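Local coordinates for protein BtGH115A (PDB 5BY3) that probably removes 4-O-methyl-alpha-glucuronic acid from decorated arabinogalactans as a glycoside hydrolase of family GH115, at residues Lys90-Ala95 / Leu155-Val160; Cys645-Ala650 / Asp769-Tyr774; Ala591-Ile596 / Phe625-Arg630; Phe166-Asp171 / Pro213-Cys218. One frame throughout, in Å; residues are numbered along the deposited sequence. Where two conformers were deposited one is given.

Interaction 1. Residues Lys90-Ala95 / Leu155-Val160; sequences KNKKQA and LQSPSV
Lys93 and Pro158 make the one direct hydrogen bond of this contact: the ammonium nitrogen Lys93 NZ sits 3.1 Å from Pro158 O. The donor stands well above the carbonyl plane, 43° out of it, rather than on a lone pair. The lysine chain starts in the gap between backbone N and carbonyl carbon (chi1 57°) and bends at chi2, which carries it alongside 158-160. There a water accepts from Lys93 NZ at 2.8 Å and donates to Ser159 O, so the amine reaches one carbonyl directly and the next through water. Lys92 is looser, its NZ passing 3.9 Å from Leu155 CD2.

Apolar packing centres on Pro158. Gln94 CB rests on Pro158 CG at 3.8 Å, the two side chains crossing at about a right angle. The amide beyond is engaged with Glu161 O and Arg163, which pins the glutamine over the proline. Trp452 of helix 441-452 also packs against Pro158.

Backbone oxygens add polar contacts. Lys93 O and Gln94 O each lie 3.4 Å from Pro158 CD. Ala95 CA makes a CA-H...O contact to Gln156 O at 3.3 Å, while the alanine methyl meets Ser157 CB.

This is where strand 155-156, an outermost strand of a mixed beta sheet, antiparallel to strand 96-100, gives way to the link into strand 162-166 of the TIM barrel.

Interaction 2. Residues Cys645-Ala650 / Asp769-Tyr774; sequences CQWNAA and DQVMLY
Cys645-Asn648 and Asp769-Leu773 run antiparallel, with Trp647 and Val771 as a hydrogen-bonded pair and Gln646 and Met772 as the non-hydrogen-bonded pair next to it. Trp647 N donates to Val771 O at 3.0 Å, nearly straight (167°) and in the carbonyl plane; the return bond from Val771 N to Trp647 O is 3.2 Å. One step past Gln646, Leu773 N gives Cys645 O a weak bond, bent to 125°.

On the face of Trp647 and Val771, the valine brings CG1 to the edge of the indole, 3.7 Å from Trp647 CE3. The indole CG lies opposite its own carbonyl carbon (chi1 -64°), which leans the ring back toward Cys645, whose CB covers the rim of one face. Leu773 CD2 touches both, 3.5 Å from Trp647 CH2 and 3.6 Å from Cys645 SG. Phe680 stacks on the tryptophan, and Phe682 touches Cys645, Trp647 and Leu773. Gln646 and Met772, a selenomethionine, lie side by side on the other face, Gln646 NE2 coming 3.3 Å from Met772 CE.

The chemistry is two-sided: the greasy face of Trp647, Val771 and Leu773 is turned to strand 677-682 of the second sheet, consistent with filling the interior of a beta sandwich, whereas the face of the exposed Gln646 sets an amide against the CG and CE carbons of the selenomethionine, with no hydrogen bond between them.

Interaction 3. Residues Ala591-Ile596 / Phe625-Arg630; sequences AAYDSI and FNRVER
Tyr593, on helix 587-603, which packs beside helix 552-580, lays one ring face against Arg627 of the following loop in a CH-pi contact backed by a salt bridge. The tight part is this face. Tyr593 CG is anti to the backbone N, which sends the ring from the helix to the loop. Arg627 CG stands 3.6 Å from the Tyr593 ring centroid, 13° off the normal, and the extended chain carries the guanidinium on so that one of its faces covers Tyr593 CE1, with Arg627 CZ 3.5 Å from that atom. Ring and guanidinium planes are 38° apart, so they lean rather than stack flat. Phe625 O comes in at the ring edge, 3.4 Å from Tyr593 CE2, and Arg627 N is 3.3 Å from the same atom. Lys618 bonds the hydroxyl.

With an alanine in place of Tyr593, Arg627 would probably be left without the surface its chain lies on, and its guanidinium freer to swing away from the helix.

The loose side is the exposed one, where Asp594 and Arg627 meet through one oxygen and one nitrogen. Arg627 NH2 donates to Asp594 OD1 at 3.2 Å, the N-H...O angle bent to 138° and the oxygen met nearly in line with its C-O bond.

Interaction 4. Residues Phe166-Asp171 / Pro213-Cys218; sequences FINDED and PAMHEC
The imidazole of His216 has Asp169 N over one face, toward the rim, while on the opposite face lies Glu217 OE1, from a poorly ordered side chain. At its edge is the carboxylate of Asp171, turned 89° to the ring: His216 ND1 donates to Asp171 OD1 at 2.7 Å, on the syn lone pair of OD1, with an N-H...O angle of 150°. The other flat group, the Phe166 ring, has Asn168 CB over one face and meets 213-218 edge-on, Phe166 CE1 lying 3.8 Å from Pro213 O and 3.9 Å from Met215 CG.

Cys218 SG packs 3.4 Å from Asp171 CG, and a water ties Asp171 OD2 to Cys218 N, so the aspartate is gripped through both oxygens. A leucine in place of His216 would probably leave Asp171 OD1 without its N-H donor and the carboxylate freer to turn. Glu170 begins between its backbone N and carbonyl carbon (chi1 73°) and bends at chi2, bringing its carboxylate back onto 214-216; Thr219 also holds it, but the exact place of OE2 is doubtful. A second water accepts from Met215 N at 2.9 Å and lies beside Ile167 O and Glu170 OE1. Ala214 CA adds a CA-H...O contact to Ile167 O at 3.3 Å.

Trp397 and His298 also meet the His216 ring, and a nickel ion lies about 6 Å from the Asp169 side chain. Both segments leave the C-terminal ends of adjacent parallel strands, 162-166 and 210-212, where TIM-barrel glycosidases carry their active sites; they lead on to helices 174-182 and 228-235, Met175 of the former packing on Glu170 and Cys218.

In the fold
Interaction 4 is nearest the middle of the chain and is buried, its chemistry dominated by carboxylates, an imidazole and waters at the mouth of the barrel. Interaction 1 leads into that barrel: strand 162-166 begins just past its second segment and ends at the first segment of interaction 4, although the two contacts stay about 13 Å apart at their nearest atoms. Interaction 2 is buried too, but inside its own beta sandwich far from the chain's centre, held by strand pairing and apolar side chains. Interaction 3, among the helices that precede the sandwich in sequence, is only partly buried and pairs a CH-pi face with a surface salt bridge.

Interaction 1. Residues Lys90-Ala95 / Leu155-Val160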
loop_
_atom_site.group_PDB
_atom_site.type_symbol
_atom_site.label_atom_id
_atom_site.label_comp_id
_atom_site.label_asym_id
_atom_site.label_seq_id
_atom_site.Cartn_x
_atom_site.Cartn_y
_atom_site.Cartn_z
ATOM N N LYS A 90 13.962 4.210 28.561
ATOM C CA LYS A 90 13.907 5.604 29.025
ATOM C C LYS A 90 14.005 6.620 27.867
ATOM O O LYS A 90 14.871 6.464 26.979
ATOM C CB LYS A 90 14.997 5.854 30.066
ATOM C CG LYS A 90 14.569 6.815 31.157
ATOM C CD LYS A 90 15.677 7.075 32.164
ATOM C CE LYS A 90 15.158 7.948 33.297
ATOM N NZ LYS A 90 16.185 8.909 33.783
ATOM N N ASN A 91 13.123 7.643 27.923
ATOM C CA ASN A 91 12.965 8.675 26.866
ATOM C C ASN A 91 13.115 8.112 25.431
ATOM O O ASN A 91 14.150 8.298 24.776
ATOM C CB ASN A 91 13.884 9.900 27.123
ATOM C CG ASN A 91 13.147 11.086 27.747
ATOM O OD1 ASN A 91 12.555 10.984 28.819
ATOM N ND2 ASN A 91 13.204 12.224 27.078
ATOM N N LYS A 92 12.081 7.404 24.971
ATOM C CA LYS A 92 12.103 6.639 23.700
ATOM C C LYS A 92 10.694 6.461 23.095
ATOM O O LYS A 92 9.697 6.464 23.821
ATOM C CB LYS A 92 12.764 5.272 23.917
ATOM C CG LYS A 92 13.742 4.897 22.834
ATOM C CD LYS A 92 14.107 3.431 22.912
ATOM C CE LYS A 92 14.838 3.008 21.644
ATOM N NZ LYS A 92 15.184 1.560 21.627
ATOM N N LYS A 93 10.611 6.304 21.777
ATOM C CA LYS A 93 9.312 6.413 21.093
ATOM C C LYS A 93 8.612 5.064 20.799
ATOM O O LYS A 93 9.184 4.186 20.161
ATOM C CB LYS A 93 9.434 7.288 19.826
ATOM C CG LYS A 93 10.479 6.841 18.782
ATOM C CD LYS A 93 9.972 7.076 17.352
ATOM C CE LYS A 93 10.995 6.702 16.289
ATOM N NZ LYS A 93 10.359 6.258 15.014
ATOM N N GLN A 94 7.384 4.915 21.306
ATOM C CA GLN A 94 6.445 3.811 20.968
ATOM C C GLN A 94 7.066 2.406 21.149
ATOM O O GLN A 94 6.914 1.515 20.288
ATOM C CB GLN A 94 5.891 3.992 19.537
ATOM C CG GLN A 94 5.160 5.290 19.250
ATOM C CD GLN A 94 4.856 5.458 17.764
ATOM O OE1 GLN A 94 4.350 4.540 17.119
ATOM N NE2 GLN A 94 5.186 6.631 17.206
ATOM N N ALA A 95 7.797 2.236 22.248
ATOM C CA ALA A 95 8.688 1.092 22.418
ATOM C C ALA A 95 8.281 0.213 23.582
ATOM O O ALA A 95 7.578 0.671 24.474
ATOM C CB ALA A 95 10.140 1.543 22.555
ATOM N N LEU A 155 13.074 -6.744 22.656
ATOM C CA LEU A 155 12.866 -5.270 22.723
ATOM C C LEU A 155 12.433 -4.739 21.344
ATOM O O LEU A 155 13.036 -5.093 20.319
ATOM C CB LEU A 155 14.167 -4.585 23.164
ATOM C CG LEU A 155 14.193 -3.127 23.636
ATOM C CD1 LEU A 155 15.280 -2.975 24.687
ATOM C CD2 LEU A 155 14.417 -2.127 22.498
ATOM N N GLN A 156 11.408 -3.890 21.291
ATOM C CA GLN A 156 10.986 -3.379 19.965
ATOM C C GLN A 156 10.659 -1.888 19.959
ATOM O O GLN A 156 10.319 -1.340 21.002
ATOM C CB GLN A 156 9.802 -4.193 19.402
ATOM C CG GLN A 156 10.174 -5.463 18.637
ATOM C CD GLN A 156 8.968 -6.308 18.247
ATOM O OE1 GLN A 156 8.886 -7.484 18.599
ATOM N NE2 GLN A 156 8.026 -5.714 17.528
ATOM N N SER A 157 10.740 -1.270 18.774
ATOM C CA SER A 157 10.487 0.153 18.516
ATOM C C SER A 157 10.283 0.343 17.007
ATOM O O SER A 157 10.902 -0.376 16.212
ATOM C CB SER A 157 11.688 1.009 18.959
ATOM O OG SER A 157 12.918 0.446 18.514
ATOM N N PRO A 158 9.462 1.329 16.599
ATOM C CA PRO A 158 9.175 1.514 15.169
ATOM C C PRO A 158 10.283 2.213 14.352
ATOM O O PRO A 158 10.887 3.209 14.817
ATOM C CB PRO A 158 7.885 2.369 15.181
ATOM C CG PRO A 158 7.999 3.138 16.438
ATOM C CD PRO A 158 8.609 2.195 17.436
ATOM N N SER A 159 10.514 1.697 13.139
ATOM C CA SER A 159 11.312 2.356 12.114
ATOM C C SER A 159 10.633 3.662 11.635
ATOM O O SER A 159 11.300 4.669 11.421
ATOM C CB SER A 159 11.494 1.431 10.928
ATOM O OG SER A 159 12.426 0.392 11.189
ATOM N N VAL A 160 9.307 3.649 11.483
ATOM C CA VAL A 160 8.559 4.839 11.032
ATOM C C VAL A 160 7.642 5.323 12.153
ATOM O O VAL A 160 6.982 4.498 12.834
ATOM C CB VAL A 160 7.849 4.577 9.679
ATOM C CG1 VAL A 160 6.965 5.752 9.222
ATOM C CG2 VAL A 160 8.892 4.245 8.602
HETATM O O HOH W 1 11.044 7.426 12.524
#

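Interaction 2. Residues Cys645-Ala650 / Asp769-Tyr774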
loop_
_atom_site.group_PDB
_atom_site.type_symbol
_atom_site.label_atom_id
_atom_site.label_comp_id
_atom_site.label_asym_id
_atom_site.label_seq_id
_atom_site.Cartn_x
_atom_site.Cartn_y
_atom_site.Cartn_z
ATOM N N CYS A 645 18.747 -11.315 -29.861
ATOM C CA CYS A 645 19.119 -11.546 -28.470
ATOM C C CYS A 645 18.045 -11.053 -27.518
ATOM O O CYS A 645 17.274 -10.158 -27.866
ATOM C CB CYS A 645 20.441 -10.886 -28.150
ATOM S SG CYS A 645 21.729 -11.273 -29.342
ATOM N N GLN A 646 18.013 -11.655 -26.325
ATOM C CA GLN A 646 17.088 -11.309 -25.264
ATOM C C GLN A 646 17.743 -11.611 -23.912
ATOM O O GLN A 646 18.071 -12.766 -23.613
ATOM C CB GLN A 646 15.802 -12.114 -25.438
ATOM C CG GLN A 646 14.639 -11.705 -24.560
ATOM C CD GLN A 646 13.306 -11.885 -25.270
ATOM O OE1 GLN A 646 13.207 -12.588 -26.293
ATOM N NE2 GLN A 646 12.268 -11.247 -24.731
ATOM N N TRP A 647 17.904 -10.563 -23.102
ATOM C CA TRP A 647 18.676 -10.602 -21.857
ATOM C C TRP A 647 17.917 -10.053 -20.673
ATOM O O TRP A 647 17.009 -9.226 -20.845
ATOM C CB TRP A 647 19.944 -9.771 -22.000
ATOM C CG TRP A 647 20.893 -10.298 -23.031
ATOM C CD1 TRP A 647 21.451 -11.550 -23.068
ATOM C CD2 TRP A 647 21.419 -9.588 -24.166
ATOM N NE1 TRP A 647 22.265 -11.663 -24.157
ATOM C CE2 TRP A 647 22.273 -10.474 -24.847
ATOM C CE3 TRP A 647 21.254 -8.290 -24.670
ATOM C CZ2 TRP A 647 22.956 -10.113 -26.012
ATOM C CZ3 TRP A 647 21.940 -7.927 -25.838
ATOM C CH2 TRP A 647 22.779 -8.840 -26.488
ATOM N N ASN A 648 18.298 -10.553 -19.493
ATOM C CA ASN A 648 18.030 -9.977 -18.170
ATOM C C ASN A 648 19.339 -9.368 -17.685
ATOM O O ASN A 648 20.396 -9.607 -18.280
ATOM C CB ASN A 648 17.553 -11.060 -17.193
ATOM C CG ASN A 648 18.513 -12.273 -17.122
ATOM O OD1 ASN A 648 19.615 -12.215 -16.512
ATOM N ND2 ASN A 648 18.092 -13.387 -17.746
ATOM N N ALA A 649 19.304 -8.608 -16.601
ATOM C CA ALA A 649 20.502 -7.855 -16.192
ATOM C C ALA A 649 21.755 -8.682 -15.830
ATOM O O ALA A 649 22.872 -8.145 -15.825
ATOM C CB ALA A 649 20.151 -6.872 -15.083
ATOM N N ALA A 650 21.562 -9.973 -15.538
ATOM C CA ALA A 650 22.635 -10.856 -15.061
ATOM C C ALA A 650 23.223 -11.762 -16.152
ATOM O O ALA A 650 24.256 -12.402 -15.931
ATOM C CB ALA A 650 22.170 -11.682 -13.862
ATOM N N ASP A 769 15.280 -3.886 -16.691
ATOM C CA ASP A 769 14.364 -5.032 -16.692
ATOM C C ASP A 769 14.705 -5.967 -17.837
ATOM O O ASP A 769 15.066 -7.092 -17.596
ATOM C CB ASP A 769 12.894 -4.576 -16.795
ATOM C CG ASP A 769 11.920 -5.588 -16.213
ATOM O OD1 ASP A 769 12.402 -6.444 -15.475
ATOM O OD2 ASP A 769 10.682 -5.526 -16.447
ATOM N N GLN A 770 14.580 -5.510 -19.078
ATOM C CA GLN A 770 14.859 -6.359 -20.245
ATOM C C GLN A 770 15.658 -5.627 -21.301
ATOM O O GLN A 770 15.697 -4.403 -21.315
ATOM C CB GLN A 770 13.579 -6.874 -20.868
ATOM C CG GLN A 770 12.767 -7.739 -19.910
ATOM C CD GLN A 770 11.384 -8.089 -20.433
ATOM O OE1 GLN A 770 10.555 -7.211 -20.677
ATOM N NE2 GLN A 770 11.133 -9.370 -20.618
ATOM N N VAL A 771 16.310 -6.389 -22.166
ATOM C CA VAL A 771 16.944 -5.894 -23.378
ATOM C C VAL A 771 16.606 -6.901 -24.496
ATOM O O VAL A 771 16.747 -8.114 -24.295
ATOM C CB VAL A 771 18.483 -5.785 -23.230
ATOM C CG1 VAL A 771 19.085 -5.251 -24.520
ATOM C CG2 VAL A 771 18.894 -4.863 -22.072
HETATM N N MSE A 772 16.143 -6.403 -25.650
HETATM C CA MSE A 772 15.992 -7.234 -26.864
HETATM C C MSE A 772 16.741 -6.660 -28.062
HETATM O O MSE A 772 17.096 -5.478 -28.080
HETATM C CB MSE A 772 14.533 -7.499 -27.164
HETATM C CG MSE A 772 13.886 -8.347 -26.072
HETATM SE SE MSE A 772 13.035 -7.170 -24.746
HETATM C CE MSE A 772 11.288 -8.066 -24.541
ATOM N N LEU A 773 16.994 -7.491 -29.073
ATOM C CA LEU A 773 17.882 -7.076 -30.180
ATOM C C LEU A 773 17.304 -6.795 -31.583
ATOM O O LEU A 773 17.548 -5.715 -32.086
ATOM C CB LEU A 773 19.251 -7.781 -30.159
ATOM C CG LEU A 773 20.454 -6.859 -29.834
ATOM C CD1 LEU A 773 20.299 -5.867 -28.685
ATOM C CD2 LEU A 773 21.723 -7.665 -29.618
ATOM N N TYR A 774 16.590 -7.718 -32.225
ATOM C CA TYR A 774 15.985 -7.447 -33.590
ATOM C C TYR A 774 16.906 -6.924 -34.729
ATOM O O TYR A 774 17.448 -5.804 -34.656
ATOM C CB TYR A 774 14.718 -6.542 -33.522
ATOM C CG TYR A 774 13.759 -6.911 -32.414
ATOM C CD1 TYR A 774 12.939 -8.056 -32.499
ATOM C CD2 TYR A 774 13.690 -6.128 -31.261
ATOM C CE1 TYR A 774 12.074 -8.402 -31.454
ATOM C CE2 TYR A 774 12.833 -6.456 -30.228
ATOM C CZ TYR A 774 12.042 -7.593 -30.317
ATOM O OH TYR A 774 11.210 -7.861 -29.263
#

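Interaction 3. Residues Ala591-Ile596 / Phe625-Arg630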
loop_
_atom_site.group_PDB
_atom_site.type_symbol
_atom_site.label_atom_id
_atom_site.label_comp_id
_atom_site.label_asym_id
_atom_site.label_seq_id
_atom_site.Cartn_x
_atom_site.Cartn_y
_atom_site.Cartn_z
ATOM N N ALA A 591 -18.594 -16.971 -20.788
ATOM C CA ALA A 591 -18.487 -17.960 -19.719
ATOM C C ALA A 591 -17.528 -17.484 -18.605
ATOM O O ALA A 591 -17.839 -17.590 -17.396
ATOM C CB ALA A 591 -18.089 -19.336 -20.265
ATOM N N ALA A 592 -16.390 -16.948 -19.045
ATOM C CA ALA A 592 -15.361 -16.356 -18.190
ATOM C C ALA A 592 -15.937 -15.225 -17.357
ATOM O O ALA A 592 -15.701 -15.177 -16.145
ATOM C CB ALA A 592 -14.195 -15.857 -19.029
ATOM N N TYR A 593 -16.699 -14.341 -18.013
ATOM C CA TYR A 593 -17.491 -13.332 -17.327
ATOM C C TYR A 593 -18.368 -14.005 -16.258
ATOM O O TYR A 593 -18.330 -13.592 -15.098
ATOM C CB TYR A 593 -18.350 -12.510 -18.319
ATOM C CG TYR A 593 -19.239 -11.484 -17.630
ATOM C CD1 TYR A 593 -20.515 -11.847 -17.121
ATOM C CD2 TYR A 593 -18.819 -10.159 -17.475
ATOM C CE1 TYR A 593 -21.326 -10.927 -16.464
ATOM C CE2 TYR A 593 -19.623 -9.219 -16.838
ATOM C CZ TYR A 593 -20.872 -9.605 -16.332
ATOM O OH TYR A 593 -21.664 -8.683 -15.683
ATOM N N ASP A 594 -19.128 -15.045 -16.629
ATOM C CA ASP A 594 -20.086 -15.669 -15.697
ATOM C C ASP A 594 -19.342 -16.222 -14.501
ATOM O O ASP A 594 -19.809 -16.137 -13.356
ATOM C CB ASP A 594 -20.966 -16.747 -16.370
ATOM C CG ASP A 594 -22.006 -16.152 -17.331
ATOM O OD1 ASP A 594 -22.438 -14.987 -17.097
ATOM O OD2 ASP A 594 -22.376 -16.849 -18.330
ATOM N N SER A 595 -18.141 -16.709 -14.764
ATOM C CA SER A 595 -17.345 -17.299 -13.695
ATOM C C SER A 595 -16.894 -16.276 -12.600
ATOM O O SER A 595 -16.987 -16.568 -11.396
ATOM C CB SER A 595 -16.198 -18.114 -14.294
ATOM O OG SER A 595 -15.384 -18.603 -13.255
ATOM N N ILE A 596 -16.484 -15.075 -13.025
ATOM C CA ILE A 596 -16.162 -13.931 -12.136
ATOM C C ILE A 596 -17.367 -13.630 -11.236
ATOM O O ILE A 596 -17.217 -13.457 -10.041
ATOM C CB ILE A 596 -15.787 -12.662 -12.964
ATOM C CG1 ILE A 596 -14.574 -12.908 -13.843
ATOM C CG2 ILE A 596 -15.490 -11.481 -12.065
ATOM C CD1 ILE A 596 -14.509 -12.022 -15.085
ATOM N N PHE A 625 -15.282 -3.902 -17.069
ATOM C CA PHE A 625 -15.882 -4.938 -16.208
ATOM C C PHE A 625 -17.152 -5.586 -16.777
ATOM O O PHE A 625 -17.714 -6.508 -16.166
ATOM C CB PHE A 625 -16.188 -4.410 -14.783
ATOM C CG PHE A 625 -15.009 -3.792 -14.085
ATOM C CD1 PHE A 625 -13.919 -4.578 -13.657
ATOM C CD2 PHE A 625 -14.956 -2.428 -13.868
ATOM C CE1 PHE A 625 -12.816 -4.008 -13.031
ATOM C CE2 PHE A 625 -13.846 -1.853 -13.225
ATOM C CZ PHE A 625 -12.791 -2.640 -12.801
ATOM N N ASN A 626 -17.628 -5.089 -17.911
ATOM C CA ASN A 626 -18.853 -5.607 -18.531
ATOM C C ASN A 626 -18.602 -6.897 -19.323
ATOM O O ASN A 626 -17.449 -7.239 -19.585
ATOM C CB ASN A 626 -19.417 -4.557 -19.497
ATOM C CG ASN A 626 -19.959 -3.332 -18.795
ATOM O OD1 ASN A 626 -19.915 -2.236 -19.355
ATOM N ND2 ASN A 626 -20.483 -3.504 -17.576
ATOM N N ARG A 627 -19.666 -7.592 -19.765
ATOM C CA ARG A 627 -19.452 -8.586 -20.840
ATOM C C ARG A 627 -18.948 -7.782 -22.005
ATOM O O ARG A 627 -19.310 -6.614 -22.161
ATOM C CB ARG A 627 -20.698 -9.309 -21.281
ATOM C CG ARG A 627 -21.186 -10.383 -20.365
ATOM C CD ARG A 627 -22.611 -10.803 -20.762
ATOM N NE ARG A 627 -23.106 -11.774 -19.787
ATOM C CZ ARG A 627 -23.877 -11.492 -18.733
ATOM N NH1 ARG A 627 -24.300 -10.243 -18.469
ATOM N NH2 ARG A 627 -24.213 -12.484 -17.913
ATOM N N VAL A 628 -18.124 -8.413 -22.825
ATOM C CA VAL A 628 -17.509 -7.724 -23.942
ATOM C C VAL A 628 -18.469 -7.590 -25.144
ATOM O O VAL A 628 -19.080 -8.579 -25.599
ATOM C CB VAL A 628 -16.185 -8.410 -24.343
ATOM C CG1 VAL A 628 -15.577 -7.732 -25.549
ATOM C CG2 VAL A 628 -15.199 -8.347 -23.198
ATOM N N GLU A 629 -18.570 -6.368 -25.657
ATOM C CA GLU A 629 -19.241 -6.078 -26.941
ATOM C C GLU A 629 -18.642 -6.902 -28.101
ATOM O O GLU A 629 -17.460 -6.787 -28.435
ATOM C CB GLU A 629 -19.171 -4.570 -27.231
ATOM C CG GLU A 629 -20.154 -4.032 -28.268
ATOM C CD GLU A 629 -19.851 -2.592 -28.705
ATOM O OE1 GLU A 629 -18.706 -2.099 -28.491
ATOM O OE2 GLU A 629 -20.767 -1.951 -29.282
ATOM N N ARG A 630 -19.479 -7.737 -28.703
ATOM C CA ARG A 630 -19.113 -8.537 -29.870
ATOM C C ARG A 630 -19.055 -7.701 -31.168
ATOM O O ARG A 630 -20.007 -6.985 -31.516
ATOM C CB ARG A 630 -20.099 -9.688 -30.023
ATOM C CG ARG A 630 -20.234 -10.568 -28.781
ATOM C CD ARG A 630 -20.855 -11.896 -29.153
ATOM N NE ARG A 630 -21.144 -12.716 -27.988
ATOM C CZ ARG A 630 -21.605 -13.965 -28.047
ATOM N NH1 ARG A 630 -21.832 -14.570 -29.227
ATOM N NH2 ARG A 630 -21.829 -14.619 -26.915
#

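Interaction 4. Residues Phe166-Asp171 / Pro213-Cys218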
loop_
_atom_site.group_PDB
_atom_site.type_symbol
_atom_site.label_atom_id
_atom_site.label_comp_id
_atom_site.label_asym_id
_atom_site.label_seq_id
_atom_site.Cartn_x
_atom_site.Cartn_y
_atom_site.Cartn_z
ATOM N N PHE A 166 -5.424 4.878 4.723
ATOM C CA PHE A 166 -6.473 5.733 4.254
ATOM C C PHE A 166 -7.597 4.882 3.578
ATOM O O PHE A 166 -7.380 4.355 2.500
ATOM C CB PHE A 166 -5.799 6.762 3.277
ATOM C CG PHE A 166 -6.763 7.693 2.548
ATOM C CD1 PHE A 166 -8.012 8.052 3.094
ATOM C CD2 PHE A 166 -6.401 8.230 1.305
ATOM C CE1 PHE A 166 -8.882 8.906 2.413
ATOM C CE2 PHE A 166 -7.264 9.083 0.623
ATOM C CZ PHE A 166 -8.500 9.444 1.195
ATOM N N ILE A 167 -8.783 4.737 4.197
ATOM C CA ILE A 167 -9.903 4.136 3.481
ATOM C C ILE A 167 -10.393 5.175 2.454
ATOM O O ILE A 167 -10.762 6.286 2.841
ATOM C CB ILE A 167 -11.075 3.654 4.382
ATOM C CG1 ILE A 167 -10.787 2.361 5.128
ATOM C CG2 ILE A 167 -12.286 3.282 3.536
ATOM C CD1 ILE A 167 -9.571 2.367 6.002
ATOM N N ASN A 168 -10.388 4.791 1.170
ATOM C CA ASN A 168 -10.686 5.664 0.012
ATOM C C ASN A 168 -11.319 4.847 -1.078
ATOM O O ASN A 168 -11.188 3.637 -1.073
ATOM C CB ASN A 168 -9.373 6.231 -0.553
ATOM C CG ASN A 168 -9.566 7.455 -1.441
ATOM O OD1 ASN A 168 -10.463 8.276 -1.222
ATOM N ND2 ASN A 168 -8.678 7.618 -2.406
ATOM N N ASP A 169 -11.993 5.479 -2.036
ATOM C CA ASP A 169 -12.623 4.721 -3.134
ATOM C C ASP A 169 -13.553 3.591 -2.631
ATOM O O ASP A 169 -13.694 2.518 -3.271
ATOM C CB ASP A 169 -11.552 4.191 -4.101
ATOM C CG ASP A 169 -10.688 5.318 -4.707
ATOM O OD1 ASP A 169 -11.255 6.302 -5.268
ATOM O OD2 ASP A 169 -9.434 5.219 -4.628
ATOM N N GLU A 170 -14.213 3.885 -1.508
ATOM C CA GLU A 170 -15.013 2.963 -0.727
ATOM C C GLU A 170 -16.453 2.770 -1.233
ATOM O O GLU A 170 -17.209 2.006 -0.598
ATOM C CB GLU A 170 -15.034 3.403 0.762
ATOM C CG GLU A 170 -15.886 4.654 1.079
ATOM C CD GLU A 170 -15.158 6.001 0.970
ATOM O OE1 GLU A 170 -14.188 6.101 0.216
ATOM O OE2 GLU A 170 -15.553 6.987 1.649
ATOM N N ASP A 171 -16.820 3.439 -2.340
ATOM C CA ASP A 171 -18.223 3.490 -2.819
ATOM C C ASP A 171 -18.812 2.107 -3.123
ATOM O O ASP A 171 -20.039 1.987 -3.137
ATOM C CB ASP A 171 -18.423 4.309 -4.114
ATOM C CG ASP A 171 -17.864 5.745 -4.071
ATOM O OD1 ASP A 171 -16.809 6.005 -3.461
ATOM O OD2 ASP A 171 -18.476 6.615 -4.741
ATOM N N PRO A 213 -9.821 8.633 7.679
ATOM C CA PRO A 213 -11.141 7.997 7.531
ATOM C C PRO A 213 -11.683 8.141 6.119
ATOM O O PRO A 213 -11.177 8.980 5.394
ATOM C CB PRO A 213 -12.004 8.800 8.496
ATOM C CG PRO A 213 -11.374 10.169 8.507
ATOM C CD PRO A 213 -9.901 9.911 8.426
ATOM N N ALA A 214 -12.687 7.331 5.736
ATOM C CA ALA A 214 -13.429 7.486 4.435
ATOM C C ALA A 214 -14.010 8.864 4.357
ATOM O O ALA A 214 -14.442 9.403 5.378
ATOM C CB ALA A 214 -14.567 6.480 4.323
HETATM N N MSE A 215 -14.080 9.423 3.159
HETATM C CA MSE A 215 -14.415 10.839 3.020
HETATM C C MSE A 215 -15.019 11.143 1.693
HETATM O O MSE A 215 -15.204 12.311 1.335
HETATM C CB MSE A 215 -13.142 11.695 3.257
HETATM C CG MSE A 215 -11.895 11.396 2.413
HETATM SE SE MSE A 215 -12.114 11.808 0.494
HETATM C CE MSE A 215 -11.423 13.658 0.420
ATOM N N HIS A 216 -15.314 10.104 0.930
ATOM C CA HIS A 216 -15.996 10.297 -0.334
ATOM C C HIS A 216 -17.386 10.878 -0.111
ATOM O O HIS A 216 -18.018 10.608 0.910
ATOM C CB HIS A 216 -16.053 8.974 -1.103
ATOM C CG HIS A 216 -14.962 8.833 -2.118
ATOM N ND1 HIS A 216 -15.096 8.070 -3.260
ATOM C CD2 HIS A 216 -13.732 9.392 -2.183
ATOM C CE1 HIS A 216 -13.992 8.155 -3.976
ATOM N NE2 HIS A 216 -13.148 8.953 -3.343
ATOM N N GLU A 217 -17.842 11.677 -1.080
ATOM C CA GLU A 217 -19.188 12.293 -1.077
ATOM C C GLU A 217 -20.308 11.319 -0.682
ATOM O O GLU A 217 -21.174 11.680 0.108
ATOM C CB GLU A 217 -19.495 13.079 -2.383
ATOM C CG GLU A 217 -18.980 12.480 -3.711
ATOM C CD GLU A 217 -17.461 12.634 -3.957
ATOM O OE1 GLU A 217 -16.792 11.608 -4.249
ATOM O OE2 GLU A 217 -16.934 13.769 -3.875
ATOM N N CYS A 218 -20.235 10.074 -1.152
ATOM C CA CYS A 218 -21.145 8.981 -0.720
ATOM C C CYS A 218 -21.138 8.572 0.778
ATOM O O CYS A 218 -21.986 7.798 1.204
ATOM C CB CYS A 218 -20.885 7.727 -1.573
ATOM S SG CYS A 218 -19.351 6.837 -1.163
HETATM O O HOH W 2 -12.431 8.043 1.154
HETATM O O HOH W 3 -18.812 9.254 -3.787
#